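Local coordinates for putative peptide ABC-transport system periplasmic peptide-binding protein (Campylobacter jejuni, PDB 4OEV) that binds nickel(II) outside the cytoplasm, here chelated by oxalate, and probably delivers it to an ABC-type importer, at residues Asp240-Met245 / Leu478-Val483; Leu287-Ala292 / Tyr459-Leu464; Asp391-Arg396 / Glu409-Gly414. All blocks are in the same frame, centred on the assembly; numbering follows the deposited sequence.

All three contacts are largely buried near the middle of the chain, and the loops closed by interactions 2 and 3 are nested within the one closed by interaction 1. Interactions 1 and 2 hold the same antiparallel sheet, in which strands 241-246 and 454-467 are neighbours; Asp240 O and Leu460 N, 2.9 Å apart, probably form a hydrogen bond between them. Interaction 3 instead joins the short helix 395-398 to a loop and meets interaction 1 where Met245 packs on Phe413 and Gly414. Chemistry follows place: a carboxylate behind metal-binding histidines in 240-245/478-483, a tyrosine hydroxyl and a bridging water at 287-292/459-464, where the turn side is partly exposed, and cation-pi and edge-to-face aromatic contacts in 391-396/409-414.

Interaction 1: Asp240-Met245 / Leu478-Val483; sequences DYRALM and LGHHGV. With NI (nickel (II) ion), chain C; OXL (oxalate ion), chain D.
Asp240, in segment 240-245, and His480, in the irregular loop 478-483, bring their backbones closest, with 4.5 Å between Asp240 CA and His480 CA. The Asp240 carboxylate reaches the loop because its CG is anti to the backbone N (chi1 -168°). OD1 of Asp240 accepts from ND1 of His480 at 2.9 Å, nearly straight and close to the plane of the imidazole, while OD2 of Asp240 accepts from the backbone N of His481, also at 2.9 Å. Both donors lie above one face of the carboxylate; Arg242 comes from the opposite face, NH1 and NH2 each gripping one oxygen end-on. With two donors on each oxygen, the carboxylate is fixed in rotation and its charge is probably well balanced.

The Asp240 carboxylate is second shell to the nickel: it holds His480, a first-shell ligand. The bond to ND1 of His480 is consistent with fixing the rotation of the imidazole, whose NE2 binds the nickel at 2.1 Å; NE2 of His481 binds it at 2.2 Å, and His26, a water and oxalate O3 and O4 complete six ligands. His481 ND1 is held in turn by Glu12, and Arg344 hydrogen-bonds the oxalate. Strand 241-246 lies between strands 379-384 and 454-467, with Arg242 packed against helix 342-357 and Trp384 of strand 379-384 meeting the His480 ring.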
loop_
_atom_site.group_PDB
_atom_site.type_symbol
_atom_site.label_atom_id
_atom_site.label_comp_id
_atom_site.label_asym_id
_atom_site.label_seq_id
_atom_site.Cartn_x
_atom_site.Cartn_y
_atom_site.Cartn_z
ATOM N N ASP A 240 2.963 -5.925 4.399
ATOM C CA ASP A 240 1.962 -5.071 5.016
ATOM C C ASP A 240 2.061 -5.079 6.545
ATOM O O ASP A 240 1.994 -6.150 7.144
ATOM C CB ASP A 240 0.578 -5.548 4.590
ATOM C CG ASP A 240 -0.502 -4.564 4.949
ATOM O OD1 ASP A 240 -0.185 -3.412 5.316
ATOM O OD2 ASP A 240 -1.676 -4.918 4.814
ATOM N N TYR A 241 2.201 -3.918 7.177
ATOM C CA TYR A 241 2.197 -3.880 8.678
ATOM C C TYR A 241 1.042 -3.039 9.252
ATOM O O TYR A 241 0.483 -2.180 8.569
ATOM C CB TYR A 241 3.543 -3.353 9.214
ATOM C CG TYR A 241 3.830 -1.911 8.796
ATOM C CD1 TYR A 241 3.258 -0.839 9.491
ATOM C CD2 TYR A 241 4.684 -1.627 7.737
ATOM C CE1 TYR A 241 3.502 0.491 9.090
ATOM C CE2 TYR A 241 4.951 -0.297 7.349
ATOM C CZ TYR A 241 4.336 0.733 8.015
ATOM O OH TYR A 241 4.566 2.032 7.641
ATOM N N ARG A 242 0.669 -3.300 10.513
ATOM C CA ARG A 242 -0.295 -2.488 11.234
ATOM C C ARG A 242 0.449 -1.749 12.338
ATOM O O ARG A 242 1.409 -2.262 12.863
ATOM C CB ARG A 242 -1.443 -3.312 11.889
ATOM C CG ARG A 242 -2.339 -3.989 10.844
ATOM C CD ARG A 242 -3.284 -3.017 10.179
ATOM N NE ARG A 242 -3.846 -3.602 8.975
ATOM C CZ ARG A 242 -3.254 -3.598 7.786
ATOM N NH1 ARG A 242 -2.053 -3.048 7.605
ATOM N NH2 ARG A 242 -3.858 -4.170 6.763
ATOM N N ALA A 243 -0.015 -0.550 12.649
ATOM C CA ALA A 243 0.629 0.325 13.647
ATOM C C ALA A 243 -0.376 1.298 14.197
ATOM O O ALA A 243 -1.398 1.540 13.543
ATOM C CB ALA A 243 1.859 1.101 12.976
ATOM N N LEU A 244 -0.095 1.864 15.396
ATOM C CA LEU A 244 -0.812 3.036 15.868
ATOM C C LEU A 244 -0.117 4.273 15.291
ATOM O O LEU A 244 1.061 4.492 15.576
ATOM C CB LEU A 244 -0.823 3.151 17.413
ATOM C CG LEU A 244 -1.641 4.328 17.906
ATOM C CD1 LEU A 244 -3.068 4.015 17.535
ATOM C CD2 LEU A 244 -1.461 4.485 19.509
ATOM N N MET A 245 -0.851 5.065 14.508
ATOM C CA MET A 245 -0.346 6.355 13.961
ATOM C C MET A 245 -0.565 7.415 15.038
ATOM O O MET A 245 -1.706 7.662 15.380
ATOM C CB MET A 245 -1.123 6.748 12.700
ATOM C CG MET A 245 -0.671 8.063 11.871
ATOM S SD MET A 245 -2.108 8.952 11.172
ATOM C CE MET A 245 -2.756 9.724 12.662
ATOM N N LEU A 478 2.722 -10.091 -1.010
ATOM C CA LEU A 478 1.680 -9.090 -1.192
ATOM C C LEU A 478 2.094 -7.751 -0.576
ATOM O O LEU A 478 3.124 -7.653 0.133
ATOM C CB LEU A 478 0.349 -9.566 -0.569
ATOM C CG LEU A 478 -0.174 -10.888 -1.180
ATOM C CD1 LEU A 478 -1.570 -11.222 -0.681
ATOM C CD2 LEU A 478 -0.120 -10.880 -2.765
ATOM N N GLY A 479 1.301 -6.722 -0.873
ATOM C CA GLY A 479 1.494 -5.407 -0.299
ATOM C C GLY A 479 0.369 -5.124 0.669
ATOM O O GLY A 479 -0.383 -6.021 1.084
ATOM N N HIS A 480 0.291 -3.858 1.013
ATOM C CA HIS A 480 -0.718 -3.276 1.884
ATOM C C HIS A 480 -2.134 -3.636 1.385
ATOM O O HIS A 480 -2.414 -3.575 0.174
ATOM C CB HIS A 480 -0.464 -1.778 1.928
ATOM C CG HIS A 480 -1.441 -1.017 2.736
ATOM N ND1 HIS A 480 -1.765 -1.373 4.037
ATOM C CD2 HIS A 480 -2.166 0.088 2.449
ATOM C CE1 HIS A 480 -2.659 -0.524 4.506
ATOM N NE2 HIS A 480 -2.916 0.389 3.587
ATOM N N HIS A 481 -2.967 -4.096 2.324
ATOM C CA HIS A 481 -4.308 -4.659 2.106
ATOM C C HIS A 481 -4.291 -5.932 1.292
ATOM O O HIS A 481 -5.333 -6.326 0.800
ATOM C CB HIS A 481 -5.297 -3.683 1.426
ATOM C CG HIS A 481 -5.594 -2.442 2.223
ATOM N ND1 HIS A 481 -6.481 -2.417 3.291
ATOM C CD2 HIS A 481 -5.151 -1.168 2.074
ATOM C CE1 HIS A 481 -6.542 -1.184 3.779
ATOM N NE2 HIS A 481 -5.751 -0.405 3.051
ATOM N N GLY A 482 -3.130 -6.581 1.172
ATOM C CA GLY A 482 -3.007 -7.789 0.396
ATOM C C GLY A 482 -3.029 -7.512 -1.105
ATOM O O GLY A 482 -3.045 -8.465 -1.926
ATOM N N VAL A 483 -3.013 -6.225 -1.473
ATOM C CA VAL A 483 -2.991 -5.861 -2.916
ATOM C C VAL A 483 -1.909 -6.642 -3.610
ATOM O O VAL A 483 -0.776 -6.807 -3.101
ATOM C CB VAL A 483 -2.831 -4.335 -3.130
ATOM C CG1 VAL A 483 -2.440 -3.980 -4.556
ATOM C CG2 VAL A 483 -4.185 -3.601 -2.781
HETATM NI NI NI C . -4.687 1.470 3.388
HETATM C C1 OXL D . -4.476 2.370 6.031
HETATM C C2 OXL D . -4.006 3.460 5.074
HETATM O O1 OXL D . -4.390 2.455 7.328
HETATM O O2 OXL D . -4.053 4.627 5.504
HETATM O O3 OXL D . -5.005 1.378 5.491
HETATM O O4 OXL D . -3.729 3.223 3.839
HETATM O O HOH W 1 -6.418 2.400 3.218
#

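Interaction 2: Leu287-Ala292 / Tyr459-Leu464; sequences LERSWA and YLDFAL
A type I beta turn, Leu287 to Ser290, docks on the long strand 454-467 of the antiparallel sheet through a tyrosine hydroxyl and a water bridge. The turn belongs to the loop that follows strand 280-282, itself paired with 454-467, so the contact ties this loop back onto the sheet at a distance from the nickel site. Tyr459 carries most of it. Its CG is anti to the carbonyl carbon (chi1 -81°), and its ring extends toward the turn until OH of Tyr459 accepts from the backbone N of Glu288 at 2.9 Å, with an almost straight N-H...O angle of 172°. The same hydroxyl is hydrogen-bonded to the carbonyl of His285, just before the turn, so both its partners are backbone groups of one loop.

Glu288 crosses the phenol obliquely: its CB stands above the ring plane near the rim, 3.6 Å from CE2 of Tyr459, while its OE1 lies at the ring edge, with carboxylate and ring planes perpendicular. That oxygen is held by the backbone N of Asn284 and His285, which fixes the glutamate against the loop it belongs to. The Phe281 and Tyr459 rings meet with nearly parallel planes.

Farther along, Arg289 and Asp461 attract only as charges, since OD1 of Asp461 lies well out of the guanidinium plane; Asp461 OD2 has salt bridges to Lys237 and Arg235. A water closes the gap, accepting from NH2 of Arg289 at 2.8 Å and lying 2.7 Å from the carbonyl O of Leu460 and 2.5 Å from OD1 of Asp461.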
loop_
_atom_site.group_PDB
_atom_site.type_symbol
_atom_site.label_atom_id
_atom_site.label_comp_id
_atom_site.label_asym_id
_atom_site.label_seq_id
_atom_site.Cartn_x
_atom_site.Cartn_y
_atom_site.Cartn_z
ATOM N N LEU A 287 10.370 -1.468 7.193
ATOM C CA LEU A 287 11.087 -2.090 6.085
ATOM C C LEU A 287 11.614 -3.487 6.403
ATOM O O LEU A 287 12.654 -3.890 5.867
ATOM C CB LEU A 287 12.248 -1.172 5.651
ATOM C CG LEU A 287 11.874 0.146 4.983
ATOM C CD1 LEU A 287 13.086 1.017 4.837
ATOM C CD2 LEU A 287 11.259 -0.104 3.608
ATOM N N GLU A 288 10.884 -4.250 7.234
ATOM C CA GLU A 288 11.383 -5.547 7.746
ATOM C C GLU A 288 11.214 -6.741 6.787
ATOM O O GLU A 288 11.606 -7.888 7.104
ATOM C CB GLU A 288 10.704 -5.857 9.080
ATOM C CG GLU A 288 11.105 -4.814 10.142
ATOM C CD GLU A 288 10.694 -5.214 11.541
ATOM O OE1 GLU A 288 9.735 -4.585 12.065
ATOM O OE2 GLU A 288 11.312 -6.146 12.088
ATOM N N ARG A 289 10.639 -6.472 5.623
ATOM C CA ARG A 289 10.618 -7.466 4.558
ATOM C C ARG A 289 11.388 -6.963 3.336
ATOM O O ARG A 289 11.346 -7.591 2.260
ATOM C CB ARG A 289 9.186 -7.822 4.155
ATOM C CG ARG A 289 8.503 -8.771 5.148
ATOM C CD ARG A 289 7.686 -9.805 4.397
ATOM N NE ARG A 289 6.855 -10.558 5.329
ATOM C CZ ARG A 289 7.151 -11.772 5.780
ATOM N NH1 ARG A 289 8.250 -12.388 5.348
ATOM N NH2 ARG A 289 6.337 -12.382 6.645
ATOM N N SER A 290 12.170 -5.915 3.550
ATOM C CA SER A 290 13.009 -5.310 2.497
ATOM C C SER A 290 14.489 -5.676 2.550
ATOM O O SER A 290 15.010 -5.994 3.624
ATOM C CB SER A 290 12.910 -3.802 2.594
ATOM O OG SER A 290 13.761 -3.215 1.618
ATOM N N TRP A 291 15.181 -5.602 1.397
ATOM C CA TRP A 291 16.634 -5.717 1.394
ATOM C C TRP A 291 17.240 -4.562 2.205
ATOM O O TRP A 291 18.359 -4.670 2.745
ATOM C CB TRP A 291 17.190 -5.735 -0.041
ATOM C CG TRP A 291 16.707 -4.611 -0.919
ATOM C CD1 TRP A 291 15.702 -4.671 -1.830
ATOM C CD2 TRP A 291 17.223 -3.265 -0.976
ATOM N NE1 TRP A 291 15.548 -3.455 -2.441
ATOM C CE2 TRP A 291 16.478 -2.578 -1.942
ATOM C CE3 TRP A 291 18.247 -2.582 -0.304
ATOM C CZ2 TRP A 291 16.719 -1.244 -2.258
ATOM C CZ3 TRP A 291 18.467 -1.242 -0.605
ATOM C CH2 TRP A 291 17.709 -0.596 -1.567
ATOM N N ALA A 292 16.482 -3.476 2.288
ATOM C CA ALA A 292 16.880 -2.265 3.003
ATOM C C ALA A 292 16.889 -2.428 4.532
ATOM O O ALA A 292 17.339 -1.538 5.239
ATOM C CB ALA A 292 15.937 -1.131 2.626
ATOM N N TYR A 459 3.490 -7.290 11.289
ATOM C CA TYR A 459 3.417 -7.605 9.856
ATOM C C TYR A 459 2.423 -8.756 9.655
ATOM O O TYR A 459 2.401 -9.682 10.447
ATOM C CB TYR A 459 4.783 -8.004 9.322
ATOM C CG TYR A 459 5.675 -6.811 9.004
ATOM C CD1 TYR A 459 5.796 -6.330 7.706
ATOM C CD2 TYR A 459 6.435 -6.206 9.992
ATOM C CE1 TYR A 459 6.643 -5.245 7.400
ATOM C CE2 TYR A 459 7.270 -5.105 9.706
ATOM C CZ TYR A 459 7.378 -4.642 8.415
ATOM O OH TYR A 459 8.200 -3.566 8.136
ATOM N N LEU A 460 1.571 -8.652 8.635
ATOM C CA LEU A 460 0.489 -9.611 8.419
ATOM C C LEU A 460 0.737 -10.639 7.305
ATOM O O LEU A 460 1.343 -10.319 6.258
ATOM C CB LEU A 460 -0.787 -8.849 8.088
ATOM C CG LEU A 460 -1.182 -7.734 9.007
ATOM C CD1 LEU A 460 -2.460 -7.135 8.456
ATOM C CD2 LEU A 460 -1.421 -8.301 10.454
ATOM N N ASP A 461 0.293 -11.875 7.534
ATOM C CA ASP A 461 0.051 -12.782 6.420
ATOM C C ASP A 461 -1.383 -12.581 5.987
ATOM O O ASP A 461 -2.221 -12.103 6.756
ATOM C CB ASP A 461 0.253 -14.246 6.777
ATOM C CG ASP A 461 1.679 -14.642 6.803
ATOM O OD1 ASP A 461 2.522 -13.777 6.519
ATOM O OD2 ASP A 461 1.955 -15.831 7.072
ATOM N N PHE A 462 -1.681 -12.984 4.762
ATOM C CA PHE A 462 -3.044 -12.878 4.285
ATOM C C PHE A 462 -3.554 -14.252 3.952
ATOM O O PHE A 462 -2.795 -15.123 3.532
ATOM C CB PHE A 462 -3.138 -11.939 3.071
ATOM C CG PHE A 462 -3.124 -10.491 3.457
ATOM C CD1 PHE A 462 -4.303 -9.856 3.811
ATOM C CD2 PHE A 462 -1.944 -9.781 3.477
ATOM C CE1 PHE A 462 -4.320 -8.520 4.223
ATOM C CE2 PHE A 462 -1.946 -8.424 3.891
ATOM C CZ PHE A 462 -3.126 -7.802 4.245
ATOM N N ALA A 463 -4.853 -14.433 4.152
ATOM C CA ALA A 463 -5.491 -15.687 3.808
ATOM C C ALA A 463 -6.386 -15.472 2.596
ATOM O O ALA A 463 -7.427 -14.818 2.694
ATOM C CB ALA A 463 -6.310 -16.249 5.031
ATOM N N LEU A 464 -5.962 -16.002 1.446
ATOM C CA LEU A 464 -6.810 -15.990 0.268
ATOM C C LEU A 464 -7.746 -17.172 0.316
ATOM O O LEU A 464 -7.325 -18.340 0.185
ATOM C CB LEU A 464 -5.976 -16.009 -1.036
ATOM C CG LEU A 464 -6.781 -16.154 -2.336
ATOM C CD1 LEU A 464 -7.947 -15.175 -2.415
ATOM C CD2 LEU A 464 -5.820 -15.970 -3.539
HETATM O O HOH W 2 3.683 -11.569 6.072
#

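Interaction 3: Asp391-Arg396 / Glu409-Gly414; sequences DFHTFR and EGWNFG
Arg396 turns at chi3 (-75°) after an otherwise extended start, and this bend lays its guanidinium over the indole of Trp411, whose CG stands anti to the carbonyl carbon. The result is a cation-pi stack between the short helix 395-398 and the loop leading to helix 419-429. The two side chains run alongside each other in the same direction, with guanidinium and indole planes 19° apart. The charged group sits off-centre: CZ of Arg396 is 3.5 Å from CH2 of Trp411, while CD of Arg396 makes a CH-pi contact over the middle of the six-membered ring.

His393 meets the edge of the same six-membered ring in a T-shaped pair. Here Trp411 supplies the edge, directing CZ3 at the imidazole face with CD2 of His393 3.7 Å away and the ring planes at 87°. Hydrogen bonds to Asp25 and to the backbone N of Gly385 hold the imidazole at both nitrogens. The guanidinium is likewise anchored, NH1 of Arg396 to O of Phe392 at 3.1 Å and NH2 to the carbonyl of Ser99, which limits its rotation over the indole. The site lies near the oxalate pocket, about 7 Å from the Trp411 side chain to the ligand. The backbones are joined as well: N of Trp411 donates to O of Arg396 at 2.7 Å.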
loop_
_atom_site.group_PDB
_atom_site.type_symbol
_atom_site.label_atom_id
_atom_site.label_comp_id
_atom_site.label_asym_id
_atom_site.label_seq_id
_atom_site.Cartn_x
_atom_site.Cartn_y
_atom_site.Cartn_z
ATOM N N ASP A 391 11.570 2.756 -1.249
ATOM C CA ASP A 391 11.120 4.139 -1.358
ATOM C C ASP A 391 9.609 4.270 -1.348
ATOM O O ASP A 391 9.082 5.253 -0.824
ATOM C CB ASP A 391 11.679 4.771 -2.673
ATOM C CG ASP A 391 11.340 6.292 -2.815
ATOM O OD1 ASP A 391 11.667 7.083 -1.907
ATOM O OD2 ASP A 391 10.749 6.701 -3.840
ATOM N N PHE A 392 8.890 3.291 -1.929
ATOM C CA PHE A 392 7.470 3.545 -2.294
ATOM C C PHE A 392 6.479 3.747 -1.131
ATOM O O PHE A 392 5.533 4.584 -1.220
ATOM C CB PHE A 392 6.974 2.398 -3.197
ATOM C CG PHE A 392 7.576 2.426 -4.569
ATOM C CD1 PHE A 392 8.078 3.592 -5.080
ATOM C CD2 PHE A 392 7.706 1.253 -5.316
ATOM C CE1 PHE A 392 8.675 3.623 -6.374
ATOM C CE2 PHE A 392 8.294 1.283 -6.586
ATOM C CZ PHE A 392 8.782 2.470 -7.109
ATOM N N HIS A 393 6.632 3.008 -0.033
ATOM C CA HIS A 393 5.759 3.362 1.095
ATOM C C HIS A 393 6.568 4.029 2.218
ATOM O O HIS A 393 6.218 3.979 3.382
ATOM C CB HIS A 393 4.991 2.130 1.599
ATOM C CG HIS A 393 3.876 1.728 0.679
ATOM N ND1 HIS A 393 2.725 1.106 1.111
ATOM C CD2 HIS A 393 3.717 1.927 -0.656
ATOM C CE1 HIS A 393 1.932 0.882 0.076
ATOM N NE2 HIS A 393 2.494 1.403 -1.005
ATOM N N THR A 394 7.649 4.707 1.875
ATOM C CA THR A 394 8.300 5.436 2.943
ATOM C C THR A 394 8.328 6.894 2.640
ATOM O O THR A 394 8.039 7.708 3.537
ATOM C CB THR A 394 9.773 4.950 3.255
ATOM O OG1 THR A 394 10.556 5.006 2.064
ATOM C CG2 THR A 394 9.819 3.527 3.817
ATOM N N PHE A 395 8.638 7.269 1.388
ATOM C CA PHE A 395 8.709 8.685 1.101
ATOM C C PHE A 395 7.349 9.421 1.300
ATOM O O PHE A 395 7.267 10.445 2.042
ATOM C CB PHE A 395 9.248 8.923 -0.322
ATOM C CG PHE A 395 9.706 10.367 -0.573
ATOM C CD1 PHE A 395 10.975 10.759 -0.214
ATOM C CD2 PHE A 395 8.836 11.313 -1.136
ATOM C CE1 PHE A 395 11.420 12.110 -0.453
ATOM C CE2 PHE A 395 9.247 12.667 -1.353
ATOM C CZ PHE A 395 10.532 13.055 -1.007
ATOM N N ARG A 396 6.275 8.917 0.719
ATOM C CA ARG A 396 4.995 9.645 0.862
ATOM C C ARG A 396 4.460 9.521 2.290
ATOM O O ARG A 396 3.517 10.248 2.646
ATOM C CB ARG A 396 3.917 9.101 -0.090
ATOM C CG ARG A 396 4.148 9.609 -1.536
ATOM C CD ARG A 396 3.319 8.823 -2.569
ATOM N NE ARG A 396 3.917 7.505 -2.777
ATOM C CZ ARG A 396 3.497 6.614 -3.687
ATOM N NH1 ARG A 396 4.134 5.463 -3.810
ATOM N NH2 ARG A 396 2.463 6.874 -4.472
ATOM N N GLU A 409 -1.528 15.022 -2.048
ATOM C CA GLU A 409 -1.165 13.660 -2.420
ATOM C C GLU A 409 -0.109 13.088 -1.484
ATOM O O GLU A 409 0.534 12.076 -1.784
ATOM C CB GLU A 409 -0.711 13.635 -3.916
ATOM C CG GLU A 409 -1.871 13.884 -4.865
ATOM C CD GLU A 409 -2.217 15.374 -5.074
ATOM O OE1 GLU A 409 -1.315 16.174 -5.430
ATOM O OE2 GLU A 409 -3.403 15.745 -4.927
ATOM N N GLY A 410 0.046 13.675 -0.282
ATOM C CA GLY A 410 1.000 13.096 0.651
ATOM C C GLY A 410 0.260 12.052 1.517
ATOM O O GLY A 410 -0.965 12.093 1.646
ATOM N N TRP A 411 0.995 11.092 2.055
ATOM C CA TRP A 411 0.395 10.030 2.857
ATOM C C TRP A 411 0.821 10.148 4.330
ATOM O O TRP A 411 0.559 9.257 5.136
ATOM C CB TRP A 411 0.809 8.661 2.336
ATOM C CG TRP A 411 0.301 8.299 0.988
ATOM C CD1 TRP A 411 -0.602 8.980 0.219
ATOM C CD2 TRP A 411 0.677 7.138 0.253
ATOM N NE1 TRP A 411 -0.775 8.316 -1.000
ATOM C CE2 TRP A 411 0.002 7.182 -0.986
ATOM C CE3 TRP A 411 1.558 6.077 0.511
ATOM C CZ2 TRP A 411 0.159 6.179 -1.960
ATOM C CZ3 TRP A 411 1.715 5.086 -0.469
ATOM C CH2 TRP A 411 1.019 5.150 -1.668
ATOM N N ASN A 412 1.467 11.263 4.658
ATOM C CA ASN A 412 1.950 11.504 5.999
ATOM C C ASN A 412 0.806 12.064 6.846
ATOM O O ASN A 412 0.741 13.264 7.110
ATOM C CB ASN A 412 3.157 12.472 5.927
ATOM C CG ASN A 412 3.838 12.694 7.258
ATOM O OD1 ASN A 412 3.275 12.397 8.351
ATOM N ND2 ASN A 412 5.017 13.303 7.204
ATOM N N PHE A 413 -0.090 11.187 7.290
ATOM C CA PHE A 413 -1.309 11.606 7.872
ATOM C C PHE A 413 -1.189 12.073 9.331
ATOM O O PHE A 413 -2.112 12.746 9.798
ATOM C CB PHE A 413 -2.357 10.487 7.771
ATOM C CG PHE A 413 -2.747 10.137 6.324
ATOM C CD1 PHE A 413 -2.605 11.064 5.329
ATOM C CD2 PHE A 413 -3.355 8.940 6.023
ATOM C CE1 PHE A 413 -2.972 10.753 3.991
ATOM C CE2 PHE A 413 -3.739 8.653 4.697
ATOM C CZ PHE A 413 -3.550 9.549 3.715
ATOM N N GLY A 414 -0.092 11.691 10.007
ATOM C CA GLY A 414 0.172 12.083 11.391
ATOM C C GLY A 414 0.924 13.393 11.496
ATOM O O GLY A 414 1.137 13.892 12.603
#